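Local structure of KLLA0E08119p (Kluyveromyces lactis, 3VA7) at residues 517-523 against 591-595; 565-569 against 646-650; 489-493 against 506-511. The protein probably catalyses the biotin- and ATP-dependent carboxylation of urea to urea-1-carboxylate, and this chain is the urea carboxylase part of a longer bifunctional enzyme. All coordinates share one frame; numbering follows the deposited sequence.

Contact 1. Residues 517-523 against 591-595; sequences ANRVVGN and SIRGG
The primary amide of N523 grips the chain where it turns out of the strand, using both of its polar atoms. OD1 of N523 accepts the backbone N-H of G594 on an in-plane lone pair at 2.6 Å. ND2 of N523 donates to O of I592 at 2.9 Å and an N-H...O angle of 164°, with the acceptor close to the amide plane. That carbonyl opens the type II turn I592-G595 and also accepts N of G595 from its opposite face. Asparagine suits the place because donor and acceptor are fixed on one flat group.

In the last turn of the helix, O of A517 accepts from OG of S591 at 2.8 Å, the donor standing above the carbonyl plane. Serine's short chain, with OG lying between its backbone N and carbonyl carbon (chi1 57°), places the buried hydroxyl for this bond. Between these polar points V521 supplies the apolar filling: CG2 faces OG of S591, while CG1 lies against CB of R593. NH1 of R593 bonds chiefly to O of F644 and only weakly to O of V521 (2.7 Å).

In the second shell, OD1 of N518 accepts the remaining proton of ND2 of N523 at 2.8 Å in a straight bond, the donor above the N518 carbonyl plane, which fixes the rotation of the N523 amide; ND2 of N518 is itself held by O of S527. A water donates to OD1 of N518 and accepts from N of I592. G522 takes positive phi, as glycine readily does, and ends the helix in a Schellman motif that delivers N523 to the turn.

Within the carboxyltransferase subdomain A and B region, helix 511-520 thus lies over the antiparallel sheet containing strand 587-592: A517 also touches S550, and V521 and S591 meet A548 of adjacent strand 545-550.

Contact 2. Residues 565-569 against 646-650; sequences QNEPI and PQAAP
N566, E567 and P568 meet P646, A648 and A649 in a loop-to-loop contact near the surface of the carboxyltransferase region, where one backbone hydrogen bond is flanked by small apolar side chains. The bond runs from N of A649 to O of N566 at 2.9 Å, with an N-H...O angle of 159°. The same oxygen is approached by CA of A648 at 3.2 Å in a CA-H...O contact, so two neighbouring residues converge on one carbonyl.

On one flank the pyrrolidine rings of P568 and P646 lie at a slant to one another, touching through their CB atoms at 3.6 Å. CD of P568 also lies 3.4 Å from N of A648. Proline suits such loops: it has no N-H to satisfy and offers a compact apolar edge. Alanine fits the remaining places because its methyl group lets the backbones come close. CB of A648 rests 3.6 Å from the aliphatic CG of E567, and CB of A649 faces CB of N566.

N566 has positive phi, which asparagine tolerates better than most residues. With CG beside the backbone N (chi1 -50°), its amide is carried to S550, whose OG is bonded to OD1.

The end of helix 511-520 packs against both loops through V520, which touches P568 and A649 and is backbone-bonded to Q647. N566 and I569 make backbone bonds to V549 and I547 of strand 545-550.

Contact 3. Residues 489-493 against 506-511; sequences VQDYP and SGPMDS
Q490, D491 and Y492 receive G507, P508 and S511 where a loop of the carboxyltransferase subdomain A and B region, coming from edge strand 488-490 of an antiparallel sheet, leads to the capped start of helix 511-520. Beginning at S506, OG is bonded to OD1 of D749. From this side chain the bound biotinyl group is about 13 Å away.

G507 follows with positive phi, a conformation glycine adopts easily, and its lack of a side chain lets the backbones come together: CA of G507 is 3.3 Å from O of D491. The aliphatic CB of Q490 packs near C of G507 at 3.9 Å, and O of G507 is held by R699. D491 itself gives its carboxylate to S604, R605 and S606.

P508 then brings CD to within 3.3 Å of O of D491 and CG to 4.3 Å from CD1 of Y492, while F514 and Y589 also touch P508. Past M509, D510 is the N-cap, its side chain capping a backbone N just past the segment, with OD1 bonded to OG of S513.

S511 opens the helix with a side chain small enough to sit beside an aromatic ring. Across the cis peptide, P493 places CB over the centre of the Y492 ring; CG anti to the tyrosine backbone N (chi1 177°) sends that ring along the loop, where CE1 of Y492 meets CB of S511 at 3.5 Å.

In the fold
Contacts 1 and 3 are buried, whereas contact 2 lies near the surface. Helix 511-520 ties all three together: 506-511 leads into its start, 517-523 carries its end, and V520 joins contact 1 to contact 2 by a probable hydrogen bond from N of Q647 to its O, 2.9 Å long. All three also reach one antiparallel sheet: contact 1 at inner strand 587-592, contact 3 at edge strand 488-490, while 565-569 leads into the other edge strand, 569-571. Chemistry follows location: side-chain amide and hydroxyl bonds dominate contact 1, glycine, proline and tyrosine packing dominates contact 3, and contact 2 relies on one backbone bond among prolines and alanines.

Contact 1. Residues 517-523 against 591-595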
loop_
_atom_site.group_PDB
_atom_site.type_symbol
_atom_site.label_atom_id
_atom_site.label_comp_id
_atom_site.label_asym_id
_atom_site.label_seq_id
_atom_site.Cartn_x
_atom_site.Cartn_y
_atom_site.Cartn_z
ATOM N N ALA A 517 23.620 -8.215 -9.228
ATOM C CA ALA A 517 23.853 -6.839 -8.831
ATOM C C ALA A 517 24.102 -6.838 -7.328
ATOM O O ALA A 517 25.118 -6.275 -6.844
ATOM C CB ALA A 517 22.683 -5.926 -9.225
ATOM N N ASN A 518 23.242 -7.525 -6.576
ATOM C CA ASN A 518 23.504 -7.614 -5.147
ATOM C C ASN A 518 24.875 -8.143 -4.790
ATOM O O ASN A 518 25.599 -7.563 -3.982
ATOM C CB ASN A 518 22.399 -8.380 -4.404
ATOM C CG ASN A 518 21.387 -7.425 -3.759
ATOM O OD1 ASN A 518 21.726 -6.244 -3.461
ATOM N ND2 ASN A 518 20.152 -7.916 -3.533
ATOM N N ARG A 519 25.210 -9.275 -5.373
ATOM C CA ARG A 519 26.470 -9.926 -5.078
ATOM C C ARG A 519 27.677 -9.032 -5.425
ATOM O O ARG A 519 28.657 -9.000 -4.690
ATOM C CB ARG A 519 26.561 -11.276 -5.823
ATOM C CG ARG A 519 27.837 -12.068 -5.537
ATOM C CD ARG A 519 28.045 -12.282 -4.073
ATOM N NE ARG A 519 28.933 -13.418 -3.835
ATOM C CZ ARG A 519 30.227 -13.311 -3.505
ATOM N NH1 ARG A 519 30.944 -14.411 -3.276
ATOM N NH2 ARG A 519 30.802 -12.112 -3.384
ATOM N N VAL A 520 27.583 -8.283 -6.513
ATOM C CA VAL A 520 28.729 -7.540 -6.973
ATOM C C VAL A 520 29.177 -6.572 -5.886
ATOM O O VAL A 520 30.361 -6.209 -5.810
ATOM C CB VAL A 520 28.450 -6.823 -8.286
ATOM C CG1 VAL A 520 29.444 -5.709 -8.507
ATOM C CG2 VAL A 520 28.376 -7.833 -9.477
ATOM N N VAL A 521 28.243 -6.187 -5.024
ATOM C CA VAL A 521 28.511 -5.216 -3.999
ATOM C C VAL A 521 28.681 -5.921 -2.651
ATOM O O VAL A 521 28.940 -5.271 -1.621
ATOM C CB VAL A 521 27.341 -4.245 -3.917
ATOM C CG1 VAL A 521 27.544 -3.372 -2.837
ATOM C CG2 VAL A 521 27.194 -3.378 -5.195
ATOM N N GLY A 522 28.547 -7.246 -2.624
ATOM C CA GLY A 522 28.772 -7.977 -1.380
ATOM C C GLY A 522 27.596 -7.952 -0.402
ATOM O O GLY A 522 27.756 -8.241 0.785
ATOM N N ASN A 523 26.398 -7.618 -0.897
ATOM C CA ASN A 523 25.188 -7.677 -0.086
ATOM C C ASN A 523 24.834 -9.133 0.278
ATOM O O ASN A 523 24.959 -10.035 -0.560
ATOM C CB ASN A 523 24.011 -7.009 -0.831
ATOM C CG ASN A 523 23.961 -5.476 -0.659
ATOM O OD1 ASN A 523 24.597 -4.904 0.222
ATOM N ND2 ASN A 523 23.158 -4.812 -1.496
ATOM N N SER A 591 22.111 -1.860 -7.262
ATOM C CA SER A 591 22.286 -2.266 -5.878
ATOM C C SER A 591 23.145 -1.287 -5.104
ATOM O O SER A 591 23.917 -0.564 -5.687
ATOM C CB SER A 591 22.887 -3.664 -5.808
ATOM O OG SER A 591 24.116 -3.736 -6.503
ATOM N N ILE A 592 23.013 -1.266 -3.794
ATOM C CA ILE A 592 23.695 -0.297 -2.955
ATOM C C ILE A 592 24.192 -1.161 -1.836
ATOM O O ILE A 592 23.398 -1.947 -1.309
ATOM C CB ILE A 592 22.731 0.657 -2.234
ATOM C CG1 ILE A 592 21.657 1.279 -3.141
ATOM C CG2 ILE A 592 23.480 1.652 -1.411
ATOM C CD1 ILE A 592 22.086 1.652 -4.491
ATOM N N ARG A 593 25.478 -1.081 -1.495
ATOM C CA ARG A 593 26.009 -1.878 -0.392
ATOM C C ARG A 593 25.175 -1.617 0.880
ATOM O O ARG A 593 24.916 -0.470 1.221
ATOM C CB ARG A 593 27.515 -1.585 -0.164
ATOM C CG ARG A 593 28.202 -2.634 0.730
ATOM C CD ARG A 593 29.627 -2.206 1.137
ATOM N NE ARG A 593 30.276 -3.093 2.099
ATOM C CZ ARG A 593 30.570 -4.383 1.879
ATOM N NH1 ARG A 593 30.248 -4.958 0.715
ATOM N NH2 ARG A 593 31.170 -5.117 2.837
ATOM N N GLY A 594 24.723 -2.685 1.534
ATOM C CA GLY A 594 23.917 -2.581 2.740
ATOM C C GLY A 594 22.408 -2.555 2.490
ATOM O O GLY A 594 21.621 -2.714 3.422
ATOM N N GLY A 595 21.996 -2.330 1.247
ATOM C CA GLY A 595 20.600 -2.432 0.868
ATOM C C GLY A 595 19.850 -1.154 1.146
ATOM O O GLY A 595 20.412 -0.249 1.741
HETATM O O HOH W 1 21.022 -3.584 -2.926
#

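Contact 2. Residues 565-569 against 646-650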
loop_
_atom_site.group_PDB
_atom_site.type_symbol
_atom_site.label_atom_id
_atom_site.label_comp_id
_atom_site.label_asym_id
_atom_site.label_seq_id
_atom_site.Cartn_x
_atom_site.Cartn_y
_atom_site.Cartn_z
ATOM N N GLN A 565 28.960 -1.540 -15.922
ATOM C CA GLN A 565 28.039 -2.495 -15.306
ATOM C C GLN A 565 28.806 -3.646 -14.656
ATOM O O GLN A 565 29.905 -3.969 -15.078
ATOM C CB GLN A 565 27.073 -2.997 -16.370
ATOM C CG GLN A 565 26.413 -1.836 -17.110
ATOM C CD GLN A 565 25.133 -2.222 -17.780
ATOM O OE1 GLN A 565 24.458 -3.127 -17.321
ATOM N NE2 GLN A 565 24.780 -1.542 -18.880
ATOM N N ASN A 566 28.252 -4.239 -13.603
ATOM C CA ASN A 566 28.793 -5.473 -12.996
ATOM C C ASN A 566 30.042 -5.291 -12.197
ATOM O O ASN A 566 30.636 -6.265 -11.757
ATOM C CB ASN A 566 28.999 -6.593 -14.019
ATOM C CG ASN A 566 27.786 -6.814 -14.865
ATOM O OD1 ASN A 566 26.668 -6.876 -14.366
ATOM N ND2 ASN A 566 27.988 -6.930 -16.162
ATOM N N GLU A 567 30.421 -4.042 -11.986
ATOM C CA GLU A 567 31.579 -3.701 -11.142
ATOM C C GLU A 567 31.145 -2.901 -9.936
ATOM O O GLU A 567 30.193 -2.158 -10.030
ATOM C CB GLU A 567 32.633 -2.898 -11.944
ATOM C CG GLU A 567 33.682 -3.748 -12.618
ATOM C CD GLU A 567 34.278 -3.080 -13.820
ATOM O OE1 GLU A 567 34.832 -1.957 -13.623
ATOM O OE2 GLU A 567 34.189 -3.679 -14.942
ATOM N N PRO A 568 31.850 -3.037 -8.807
ATOM C CA PRO A 568 31.528 -2.178 -7.666
ATOM C C PRO A 568 32.015 -0.743 -7.864
ATOM O O PRO A 568 33.201 -0.477 -7.760
ATOM C CB PRO A 568 32.278 -2.835 -6.512
ATOM C CG PRO A 568 33.411 -3.578 -7.145
ATOM C CD PRO A 568 32.880 -4.046 -8.473
ATOM N N ILE A 569 31.110 0.185 -8.127
ATOM C CA ILE A 569 31.465 1.594 -8.156
ATOM C C ILE A 569 31.343 2.284 -6.814
ATOM O O ILE A 569 30.285 2.248 -6.216
ATOM C CB ILE A 569 30.588 2.301 -9.144
ATOM C CG1 ILE A 569 30.854 1.668 -10.495
ATOM C CG2 ILE A 569 30.855 3.838 -9.132
ATOM C CD1 ILE A 569 29.619 1.214 -11.086
ATOM N N PRO A 646 33.056 -6.296 -1.834
ATOM C CA PRO A 646 32.564 -6.206 -3.228
ATOM C C PRO A 646 33.563 -6.810 -4.268
ATOM O O PRO A 646 34.729 -7.026 -3.954
ATOM C CB PRO A 646 32.320 -4.697 -3.439
ATOM C CG PRO A 646 32.454 -4.066 -2.090
ATOM C CD PRO A 646 33.316 -4.971 -1.255
ATOM N N GLN A 647 33.086 -7.099 -5.472
ATOM C CA GLN A 647 33.878 -7.755 -6.504
ATOM C C GLN A 647 33.164 -7.700 -7.857
ATOM O O GLN A 647 31.974 -8.036 -7.936
ATOM C CB GLN A 647 34.110 -9.195 -6.104
ATOM C CG GLN A 647 34.605 -10.077 -7.210
ATOM C CD GLN A 647 34.917 -11.473 -6.707
ATOM O OE1 GLN A 647 34.877 -11.735 -5.507
ATOM N NE2 GLN A 647 35.212 -12.383 -7.632
ATOM N N ALA A 648 33.847 -7.257 -8.916
ATOM C CA ALA A 648 33.286 -7.371 -10.274
ATOM C C ALA A 648 32.734 -8.794 -10.522
ATOM O O ALA A 648 33.365 -9.773 -10.153
ATOM C CB ALA A 648 34.362 -7.051 -11.310
ATOM N N ALA A 649 31.566 -8.925 -11.129
ATOM C CA ALA A 649 31.056 -10.252 -11.428
ATOM C C ALA A 649 31.972 -10.921 -12.407
ATOM O O ALA A 649 32.249 -10.348 -13.445
ATOM C CB ALA A 649 29.671 -10.172 -12.024
ATOM N N PRO A 650 32.433 -12.147 -12.109
ATOM C CA PRO A 650 33.158 -12.916 -13.130
ATOM C C PRO A 650 32.336 -12.869 -14.375
ATOM O O PRO A 650 31.131 -12.893 -14.264
ATOM C CB PRO A 650 33.143 -14.334 -12.566
ATOM C CG PRO A 650 33.130 -14.108 -11.103
ATOM C CD PRO A 650 32.172 -12.951 -10.912
#

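Contact 3. Residues 489-493 against 506-511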
loop_
_atom_site.group_PDB
_atom_site.type_symbol
_atom_site.label_atom_id
_atom_site.label_comp_id
_atom_site.label_asym_id
_atom_site.label_seq_id
_atom_site.Cartn_x
_atom_site.Cartn_y
_atom_site.Cartn_z
ATOM N N VAL A 489 11.744 -0.426 -5.368
ATOM C CA VAL A 489 12.455 -1.244 -4.432
ATOM C C VAL A 489 11.943 -2.652 -4.535
ATOM O O VAL A 489 10.743 -2.841 -4.484
ATOM C CB VAL A 489 12.149 -0.843 -3.024
ATOM C CG1 VAL A 489 12.900 -1.785 -2.024
ATOM C CG2 VAL A 489 12.473 0.612 -2.835
ATOM N N GLN A 490 12.838 -3.632 -4.676
ATOM C CA GLN A 490 12.451 -5.055 -4.750
ATOM C C GLN A 490 13.403 -5.861 -3.918
ATOM O O GLN A 490 14.516 -5.359 -3.668
ATOM C CB GLN A 490 12.480 -5.568 -6.194
ATOM C CG GLN A 490 11.512 -4.875 -7.099
ATOM C CD GLN A 490 10.080 -5.213 -6.750
ATOM O OE1 GLN A 490 9.158 -4.546 -7.227
ATOM N NE2 GLN A 490 9.877 -6.243 -5.909
ATOM N N ASP A 491 12.995 -7.067 -3.484
ATOM C CA ASP A 491 13.933 -8.030 -2.889
ATOM C C ASP A 491 13.687 -9.468 -3.317
ATOM O O ASP A 491 12.719 -9.739 -4.015
ATOM C CB ASP A 491 14.041 -7.903 -1.358
ATOM C CG ASP A 491 12.740 -8.262 -0.620
ATOM O OD1 ASP A 491 11.853 -8.919 -1.216
ATOM O OD2 ASP A 491 12.617 -7.890 0.581
ATOM N N TYR A 492 14.557 -10.401 -2.912
ATOM C CA TYR A 492 14.548 -11.742 -3.488
ATOM C C TYR A 492 14.746 -12.779 -2.428
ATOM O O TYR A 492 15.739 -12.678 -1.686
ATOM C CB TYR A 492 15.692 -11.895 -4.478
ATOM C CG TYR A 492 15.711 -13.292 -5.016
ATOM C CD1 TYR A 492 14.950 -13.618 -6.145
ATOM C CD2 TYR A 492 16.448 -14.305 -4.367
ATOM C CE1 TYR A 492 14.922 -14.903 -6.629
ATOM C CE2 TYR A 492 16.457 -15.607 -4.860
ATOM C CZ TYR A 492 15.684 -15.881 -5.972
ATOM O OH TYR A 492 15.640 -17.134 -6.450
ATOM N N PRO A 493 13.883 -13.833 -2.383
ATOM C CA PRO A 493 12.902 -14.274 -3.380
ATOM C C PRO A 493 11.614 -13.456 -3.473
ATOM O O PRO A 493 10.825 -13.679 -4.393
ATOM C CB PRO A 493 12.575 -15.704 -2.954
ATOM C CG PRO A 493 12.911 -15.745 -1.468
ATOM C CD PRO A 493 13.882 -14.713 -1.181
ATOM N N SER A 506 6.126 -10.778 -6.133
ATOM C CA SER A 506 6.749 -9.528 -6.552
ATOM C C SER A 506 8.261 -9.745 -6.642
ATOM O O SER A 506 8.663 -10.721 -7.161
ATOM C CB SER A 506 6.355 -8.367 -5.604
ATOM O OG SER A 506 5.010 -8.028 -5.863
ATOM N N GLY A 507 9.095 -8.890 -6.096
ATOM C CA GLY A 507 10.506 -9.046 -6.307
ATOM C C GLY A 507 10.856 -8.751 -7.747
ATOM O O GLY A 507 9.974 -8.348 -8.534
ATOM N N PRO A 508 12.129 -8.970 -8.115
ATOM C CA PRO A 508 12.600 -8.626 -9.458
ATOM C C PRO A 508 12.023 -9.563 -10.479
ATOM O O PRO A 508 11.903 -10.797 -10.291
ATOM C CB PRO A 508 14.091 -8.898 -9.405
ATOM C CG PRO A 508 14.222 -9.987 -8.334
ATOM C CD PRO A 508 13.123 -9.726 -7.330
ATOM N N MET A 509 11.704 -8.957 -11.593
ATOM C CA MET A 509 11.206 -9.641 -12.750
ATOM C C MET A 509 12.273 -10.488 -13.468
ATOM O O MET A 509 11.930 -11.441 -14.173
ATOM C CB MET A 509 10.719 -8.525 -13.646
ATOM C CG MET A 509 9.845 -8.946 -14.699
ATOM S SD MET A 509 8.204 -9.189 -14.086
ATOM C CE MET A 509 7.421 -9.079 -15.732
ATOM N N ASP A 510 13.552 -10.087 -13.359
ATOM C CA ASP A 510 14.674 -10.873 -13.876
ATOM C C ASP A 510 15.487 -11.102 -12.637
ATOM O O ASP A 510 16.259 -10.225 -12.211
ATOM C CB ASP A 510 15.459 -10.120 -14.987
ATOM C CG ASP A 510 16.989 -10.544 -15.113
ATOM O OD1 ASP A 510 17.765 -9.878 -15.878
ATOM O OD2 ASP A 510 17.436 -11.517 -14.460
ATOM N N SER A 511 15.319 -12.276 -12.044
ATOM C CA SER A 511 15.938 -12.495 -10.746
ATOM C C SER A 511 17.416 -12.723 -10.779
ATOM O O SER A 511 18.080 -12.445 -9.761
ATOM C CB SER A 511 15.237 -13.556 -9.884
ATOM O OG SER A 511 15.560 -14.880 -10.205
#